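Side-chain contacts in putative glycosyltransferase (GalT1) (Streptococcus parasanguinis FW213, PDB 5HEA), which is probably a GT-A-type glycosyltransferase that binds a nucleotide sugar and passes its sugar to an acceptor, represented here by its C-terminal part: residues Arg107-Val110 and Ile116-Cys119; Ala148-Leu153 and Ile205-Glu210. One frame throughout, in Å; residues are numbered along the deposited sequence.

Interaction 1. Residues Arg107-Val110 and Ile116-Cys119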
ATOM      1  N   ARG A 107     -23.780 -28.628 -35.240  1.00 19.76           N
ATOM      2  CA  ARG A 107     -24.999 -29.162 -35.856  1.00 26.80           C
ATOM      3  C   ARG A 107     -26.262 -28.835 -35.060  1.00 31.19           C
ATOM      4  O   ARG A 107     -27.295 -28.478 -35.631  1.00 31.00           O
ATOM      5  CB  ARG A 107     -24.885 -30.673 -36.012  1.00 31.11           C
ATOM      6  CG  ARG A 107     -23.876 -31.071 -37.051  1.00 40.45           C
ATOM      7  CD  ARG A 107     -24.537 -31.855 -38.169  1.00 55.13           C
ATOM      8  NE  ARG A 107     -23.709 -31.831 -39.371  1.00 67.79           N
ATOM      9  CZ  ARG A 107     -22.601 -32.545 -39.517  1.00 67.11           C
ATOM     10  NH1 ARG A 107     -22.198 -33.347 -38.540  1.00 66.10           N
ATOM     11  NH2 ARG A 107     -21.898 -32.462 -40.640  1.00 68.60           N
ATOM     12  N   ALA A 108     -26.176 -28.954 -33.738  1.00 29.45           N
ATOM     13  CA  ALA A 108     -27.344 -28.750 -32.889  1.00 29.00           C
ATOM     14  C   ALA A 108     -27.818 -27.299 -32.968  1.00 28.81           C
ATOM     15  O   ALA A 108     -29.008 -27.017 -32.900  1.00 28.98           O
ATOM     16  CB  ALA A 108     -27.030 -29.146 -31.443  1.00 29.13           C
ATOM     17  N   LEU A 109     -26.878 -26.376 -33.129  1.00 24.42           N
ATOM     18  CA  LEU A 109     -27.228 -24.966 -33.213  1.00 23.33           C
ATOM     19  C   LEU A 109     -27.796 -24.656 -34.604  1.00 25.38           C
ATOM     20  O   LEU A 109     -28.921 -24.154 -34.746  1.00 30.05           O
ATOM     21  CB  LEU A 109     -25.994 -24.103 -32.915  1.00 22.23           C
ATOM     22  CG  LEU A 109     -26.147 -22.586 -32.786  1.00 24.58           C
ATOM     23  CD1 LEU A 109     -25.045 -22.003 -31.899  1.00 22.18           C
ATOM     24  CD2 LEU A 109     -26.125 -21.919 -34.183  1.00 27.94           C
ATOM     25  N   VAL A 110     -27.013 -24.978 -35.626  1.00 25.47           N
ATOM     26  CA  VAL A 110     -27.328 -24.608 -37.009  1.00 27.92           C
ATOM     27  C   VAL A 110     -28.571 -25.318 -37.575  1.00 31.10           C
ATOM     28  O   VAL A 110     -29.429 -24.681 -38.194  1.00 33.17           O
ATOM     29  CB  VAL A 110     -26.083 -24.802 -37.921  1.00 32.46           C
ATOM     30  CG1 VAL A 110     -26.467 -24.754 -39.382  1.00 48.91           C
ATOM     31  CG2 VAL A 110     -25.039 -23.736 -37.601  1.00 33.35           C
ATOM     32  N   ILE A 116     -27.815 -20.478 -29.487  1.00 23.17           N
ATOM     33  CA  ILE A 116     -26.895 -21.121 -28.552  1.00 24.84           C
ATOM     34  C   ILE A 116     -27.200 -22.616 -28.554  1.00 28.19           C
ATOM     35  O   ILE A 116     -28.366 -23.009 -28.625  1.00 20.23           O
ATOM     36  CB  ILE A 116     -27.078 -20.573 -27.112  1.00 21.05           C
ATOM     37  CG1 ILE A 116     -26.854 -19.053 -27.091  1.00 22.78           C
ATOM     38  CG2 ILE A 116     -26.117 -21.284 -26.129  1.00 16.19           C
ATOM     39  CD1 ILE A 116     -27.178 -18.376 -25.764  1.00 25.95           C
ATOM     40  N   SER A 117     -26.161 -23.447 -28.522  1.00 21.22           N
ATOM     41  CA  SER A 117     -26.328 -24.864 -28.236  1.00 26.99           C
ATOM     42  C   SER A 117     -25.478 -25.205 -27.007  1.00 25.79           C
ATOM     43  O   SER A 117     -24.456 -24.565 -26.742  1.00 21.73           O
ATOM     44  CB  SER A 117     -25.947 -25.741 -29.432  1.00 22.39           C
ATOM     45  OG  SER A 117     -24.558 -25.671 -29.702  1.00 23.30           O
ATOM     46  N   VAL A 118     -25.927 -26.197 -26.250  1.00 21.25           N
ATOM     47  CA  VAL A 118     -25.326 -26.540 -24.970  1.00 23.41           C
ATOM     48  C   VAL A 118     -25.289 -28.049 -24.888  1.00 30.75           C
ATOM     49  O   VAL A 118     -26.271 -28.714 -25.234  1.00 25.23           O
ATOM     50  CB  VAL A 118     -26.181 -26.009 -23.789  1.00 21.35           C
ATOM     51  CG1 VAL A 118     -25.547 -26.374 -22.427  1.00 19.76           C
ATOM     52  CG2 VAL A 118     -26.400 -24.496 -23.899  1.00 20.56           C
ATOM     53  N   CYS A 119     -24.161 -28.605 -24.463  1.00 23.53           N
ATOM     54  CA  CYS A 119     -24.133 -30.034 -24.162  1.00 23.57           C
ATOM     55  C   CYS A 119     -23.836 -30.235 -22.689  1.00 23.45           C
ATOM     56  O   CYS A 119     -23.727 -29.270 -21.929  1.00 24.18           O
ATOM     57  CB  CYS A 119     -23.149 -30.812 -25.063  1.00 20.77           C
ATOM     58  SG  CYS A 119     -21.378 -30.522 -24.774  1.00 27.84           S
TER

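Interaction 2. Residues Ala148-Leu153 and Ile205-Glu210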
ATOM      1  N   ALA A 148     -37.699 -18.775 -21.606  1.00 39.56           N
ATOM      2  CA  ALA A 148     -38.504 -19.022 -20.401  1.00 39.03           C
ATOM      3  C   ALA A 148     -38.435 -20.476 -19.925  1.00 38.85           C
ATOM      4  O   ALA A 148     -38.241 -20.742 -18.732  1.00 36.25           O
ATOM      5  CB  ALA A 148     -39.947 -18.594 -20.628  1.00 42.79           C
ATOM      6  N   GLU A 149     -38.576 -21.414 -20.861  1.00 35.53           N
ATOM      7  CA  GLU A 149     -38.398 -22.840 -20.570  1.00 36.82           C
ATOM      8  C   GLU A 149     -36.979 -23.143 -20.119  1.00 36.21           C
ATOM      9  O   GLU A 149     -36.749 -23.944 -19.200  1.00 38.11           O
ATOM     10  CB  GLU A 149     -38.697 -23.686 -21.812  1.00 36.62           C
ATOM     11  CG  GLU A 149     -40.143 -23.666 -22.252  1.00 42.10           C
ATOM     12  CD  GLU A 149     -40.362 -24.416 -23.562  1.00 47.70           C
ATOM     13  OE1 GLU A 149     -39.414 -24.497 -24.375  1.00 38.36           O
ATOM     14  OE2 GLU A 149     -41.483 -24.923 -23.780  1.00 56.14           O
ATOM     15  N   TRP A 150     -36.021 -22.525 -20.796  1.00 38.63           N
ATOM     16  CA  TRP A 150     -34.620 -22.728 -20.462  1.00 35.40           C
ATOM     17  C   TRP A 150     -34.317 -22.279 -19.019  1.00 33.11           C
ATOM     18  O   TRP A 150     -33.668 -23.005 -18.257  1.00 35.47           O
ATOM     19  CB  TRP A 150     -33.724 -21.987 -21.454  1.00 33.18           C
ATOM     20  CG  TRP A 150     -32.291 -22.225 -21.195  1.00 36.91           C
ATOM     21  CD1 TRP A 150     -31.395 -21.342 -20.657  1.00 36.31           C
ATOM     22  CD2 TRP A 150     -31.575 -23.443 -21.413  1.00 35.12           C
ATOM     23  NE1 TRP A 150     -30.160 -21.931 -20.554  1.00 30.19           N
ATOM     24  CE2 TRP A 150     -30.240 -23.220 -21.005  1.00 26.37           C
ATOM     25  CE3 TRP A 150     -31.925 -24.694 -21.929  1.00 36.38           C
ATOM     26  CZ2 TRP A 150     -29.254 -24.206 -21.099  1.00 29.05           C
ATOM     27  CZ3 TRP A 150     -30.948 -25.671 -22.014  1.00 37.46           C
ATOM     28  CH2 TRP A 150     -29.628 -25.421 -21.601  1.00 35.95           C
ATOM     29  N   MET A 151     -34.820 -21.103 -18.648  1.00 38.47           N
ATOM     30  CA  MET A 151     -34.564 -20.524 -17.326  1.00 47.80           C
ATOM     31  C   MET A 151     -35.363 -21.185 -16.201  1.00 58.72           C
ATOM     32  O   MET A 151     -35.607 -20.560 -15.168  1.00 64.80           O
ATOM     33  CB  MET A 151     -34.891 -19.026 -17.329  1.00 43.69           C
ATOM     34  CG  MET A 151     -34.071 -18.175 -18.299  1.00 49.23           C
ATOM     35  SD  MET A 151     -32.298 -18.155 -17.954  1.00 44.66           S
ATOM     36  CE  MET A 151     -31.759 -16.969 -19.160  1.00 69.21           C
ATOM     37  N   ASP A 152     -35.771 -22.437 -16.382  1.00 57.00           N
ATOM     38  CA  ASP A 152     -36.681 -23.043 -15.417  1.00 59.08           C
ATOM     39  C   ASP A 152     -36.210 -24.360 -14.821  1.00 57.84           C
ATOM     40  O   ASP A 152     -37.015 -25.110 -14.282  1.00 59.82           O
ATOM     41  CB  ASP A 152     -38.069 -23.222 -16.028  1.00 66.67           C
ATOM     42  CG  ASP A 152     -39.165 -22.726 -15.114  1.00 70.92           C
ATOM     43  OD1 ASP A 152     -38.923 -21.736 -14.394  1.00 70.41           O
ATOM     44  OD2 ASP A 152     -40.262 -23.325 -15.109  1.00 74.02           O
ATOM     45  N   LEU A 153     -34.916 -24.638 -14.911  1.00 61.53           N
ATOM     46  CA  LEU A 153     -34.353 -25.830 -14.283  1.00 72.80           C
ATOM     47  C   LEU A 153     -34.565 -25.820 -12.766  1.00 74.12           C
ATOM     48  O   LEU A 153     -34.711 -26.872 -12.132  1.00 70.82           O
ATOM     49  CB  LEU A 153     -32.862 -25.930 -14.594  1.00 73.74           C
ATOM     50  CG  LEU A 153     -32.153 -24.589 -14.436  1.00 76.34           C
ATOM     51  CD1 LEU A 153     -30.924 -24.714 -13.545  1.00 77.02           C
ATOM     52  CD2 LEU A 153     -31.792 -24.050 -15.808  1.00 78.94           C
ATOM     53  N   ILE A 205     -32.642 -21.916 -27.533  1.00 23.45           N
ATOM     54  CA  ILE A 205     -31.450 -22.629 -27.128  1.00 23.82           C
ATOM     55  C   ILE A 205     -31.667 -24.120 -27.358  1.00 26.28           C
ATOM     56  O   ILE A 205     -32.740 -24.638 -27.065  1.00 26.80           O
ATOM     57  CB  ILE A 205     -31.164 -22.349 -25.651  1.00 24.09           C
ATOM     58  CG1 ILE A 205     -30.980 -20.830 -25.452  1.00 25.44           C
ATOM     59  CG2 ILE A 205     -29.972 -23.172 -25.176  1.00 27.00           C
ATOM     60  CD1 ILE A 205     -30.733 -20.400 -24.013  1.00 28.73           C
ATOM     61  N   THR A 206     -30.659 -24.802 -27.903  1.00 22.00           N
ATOM     62  CA  THR A 206     -30.745 -26.245 -28.102  1.00 27.48           C
ATOM     63  C   THR A 206     -29.826 -26.969 -27.120  1.00 29.97           C
ATOM     64  O   THR A 206     -28.634 -26.667 -27.031  1.00 26.93           O
ATOM     65  CB  THR A 206     -30.375 -26.644 -29.540  1.00 26.32           C
ATOM     66  OG1 THR A 206     -31.282 -26.016 -30.456  1.00 25.84           O
ATOM     67  CG2 THR A 206     -30.454 -28.164 -29.713  1.00 26.01           C
ATOM     68  N   PHE A 207     -30.391 -27.913 -26.370  1.00 22.73           N
ATOM     69  CA  PHE A 207     -29.612 -28.712 -25.430  1.00 24.48           C
ATOM     70  C   PHE A 207     -29.417 -30.123 -25.959  1.00 31.06           C
ATOM     71  O   PHE A 207     -30.386 -30.760 -26.392  1.00 25.05           O
ATOM     72  CB  PHE A 207     -30.309 -28.769 -24.062  1.00 25.51           C
ATOM     73  CG  PHE A 207     -29.555 -29.576 -23.033  1.00 22.20           C
ATOM     74  CD1 PHE A 207     -28.361 -29.105 -22.506  1.00 26.03           C
ATOM     75  CD2 PHE A 207     -30.037 -30.794 -22.593  1.00 26.16           C
ATOM     76  CE1 PHE A 207     -27.669 -29.833 -21.569  1.00 23.70           C
ATOM     77  CE2 PHE A 207     -29.340 -31.540 -21.656  1.00 24.25           C
ATOM     78  CZ  PHE A 207     -28.159 -31.057 -21.141  1.00 24.26           C
ATOM     79  N   ILE A 208     -28.176 -30.615 -25.936  1.00 19.63           N
ATOM     80  CA  ILE A 208     -27.934 -32.037 -26.211  1.00 25.01           C
ATOM     81  C   ILE A 208     -27.395 -32.729 -24.964  1.00 30.35           C
ATOM     82  O   ILE A 208     -26.336 -32.352 -24.442  1.00 27.52           O
ATOM     83  CB  ILE A 208     -26.991 -32.286 -27.427  1.00 36.68           C
ATOM     84  CG1 ILE A 208     -25.854 -31.283 -27.456  1.00 33.59           C
ATOM     85  CG2 ILE A 208     -27.758 -32.173 -28.735  1.00 46.38           C
ATOM     86  CD1 ILE A 208     -24.904 -31.470 -28.617  1.00 35.33           C
ATOM     87  N   ASN A 209     -28.134 -33.727 -24.478  1.00 23.40           N
ATOM     88  CA  ASN A 209     -27.752 -34.429 -23.261  1.00 27.07           C
ATOM     89  C   ASN A 209     -26.718 -35.512 -23.516  1.00 29.61           C
ATOM     90  O   ASN A 209     -26.996 -36.702 -23.368  1.00 29.01           O
ATOM     91  CB  ASN A 209     -28.958 -35.032 -22.535  1.00 25.92           C
ATOM     92  CG  ASN A 209     -28.653 -35.335 -21.073  1.00 29.26           C
ATOM     93  OD1 ASN A 209     -27.942 -34.571 -20.422  1.00 27.08           O
ATOM     94  ND2 ASN A 209     -29.158 -36.461 -20.563  1.00 28.59           N
ATOM     95  N   GLU A 210     -25.526 -35.085 -23.909  1.00 27.39           N
ATOM     96  CA  GLU A 210     -24.397 -35.992 -24.064  1.00 29.11           C
ATOM     97  C   GLU A 210     -23.215 -35.413 -23.286  1.00 27.34           C
ATOM     98  O   GLU A 210     -22.988 -34.197 -23.296  1.00 29.18           O
ATOM     99  CB  GLU A 210     -24.040 -36.165 -25.544  1.00 25.46           C
ATOM    100  CG  GLU A 210     -23.726 -34.862 -26.268  1.00 38.62           C
ATOM    101  CD  GLU A 210     -23.368 -35.074 -27.738  1.00 52.63           C
ATOM    102  OE1 GLU A 210     -24.195 -35.662 -28.473  1.00 49.95           O
ATOM    103  OE2 GLU A 210     -22.264 -34.647 -28.154  1.00 52.21           O
TER

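Interaction 1. Residues Arg107-Val110 and Ile116-Cys119
Leu109, near the end of helix 101-110, lies against Ser117 on strand 116-125. Leu109 gives most of the helix side of the contact. Leu109 CB comes first, 3.8 Å from Ser117 CB, with Ser117 OG hardly farther. CG is turned anti to the backbone N of Leu109 (chi1 -173°), and this sends the branch along the strand toward Ile116. At the tip, CD1 reaches the strand backbone rather than a side chain. Leu109 CD1 is 3.8 Å from Ser117 N, and CA of Ile116 lies about as near. Ala108 adds its methyl, with CB of Ala108 4.1 Å from CB of Ser117. The serine CB therefore faces two helix residues.

The Ser117 hydroxyl does not bond to Ala108 or Leu109. Its OG stands between its own backbone N and carbonyl carbon (chi1 67°), and it is hydrogen-bonded to the carbonyl oxygen of Leu105, one turn back in the same helix. Leu172 of strand 171-174 touches both Leu109 and Ser117. Ile116 and Val118 direct their CB atoms away from the helix, so the strand presents alternate residues to it.

This is a helix packed on a sheet of the family 2 glycosyltransferase domain, where a short loop returns the chain from helix to strand. All four touching residues are buried. Between 107-110 and 116-119 the contact is van der Waals packing of small and aliphatic groups, and the buried serine hydroxyl is satisfied by the helix backbone instead.

Interaction 2. Residues Ala148-Leu153 and Ile205-Glu210
Helix 147-150 ends beside strand 204-217, and the closest CA atoms, those of Trp150 and Ile205, are still 7.4 Å apart, so side chains bridge the gap. Trp150 does this from the helix side. Its CG is anti to the backbone N (chi1 -177°), which carries the indole out to the strand. Ile205 covers one face of the ring system. CD1 of Ile205 makes a CH-pi contact, 3.7 Å from the centroid of the five-membered ring of Trp150 and 17° off its normal. The nearest indole atom is CD1 of Trp150, 3.5 Å from CD1 of Ile205. The other branch of Ile205, CG2, sits over the middle of the indole, 4.1 Å from Trp150 CE3.

Strand 204-217 runs parallel to strand 116-125 and antiparallel to strand 142-146, consistent with the mixed sheet of a GT-A-type glycosyltransferase. The chain passes straight from strand 142-146 into the short helix, and Trp150 packs back on the neighbouring strand 204-217. Val118 also touches the indole. Tyr145 and Tyr199 each meet it edge-to-face.

Phe207 approaches the indole at its edge, near the ring plane. CB of Phe207 is 3.8 Å from Trp150 CZ3, and CD1 of Phe207 is 4.0 Å from Trp150 CH2. Ile205 and Phe207 both direct CB toward the helix, while Thr206 between them directs its CB away and is hydrogen-bonded through OG1 to Ser114 and Asn144.

Of the parts that take part, helix 101-110 comes first along the chain. Interaction 1 closes the short loop between it and strand 116-125. The chain then passes through strand 142-146 into helix 147-150. Interaction 2 closes a much longer excursion, which includes helix 161-166, strand 171-174 and helix 195-201. The two closures follow in series and neither nest nor cross. The centres of interaction 1 and interaction 2 lie about 11 Å apart. They join in the sheet, where strands 116-125 and 204-217 run side by side. Val118 probably bonds there through its N to Thr206 O and through its O to Ile208 N. Helix 101-110 and helix 147-150 are thus tied to adjoining strands.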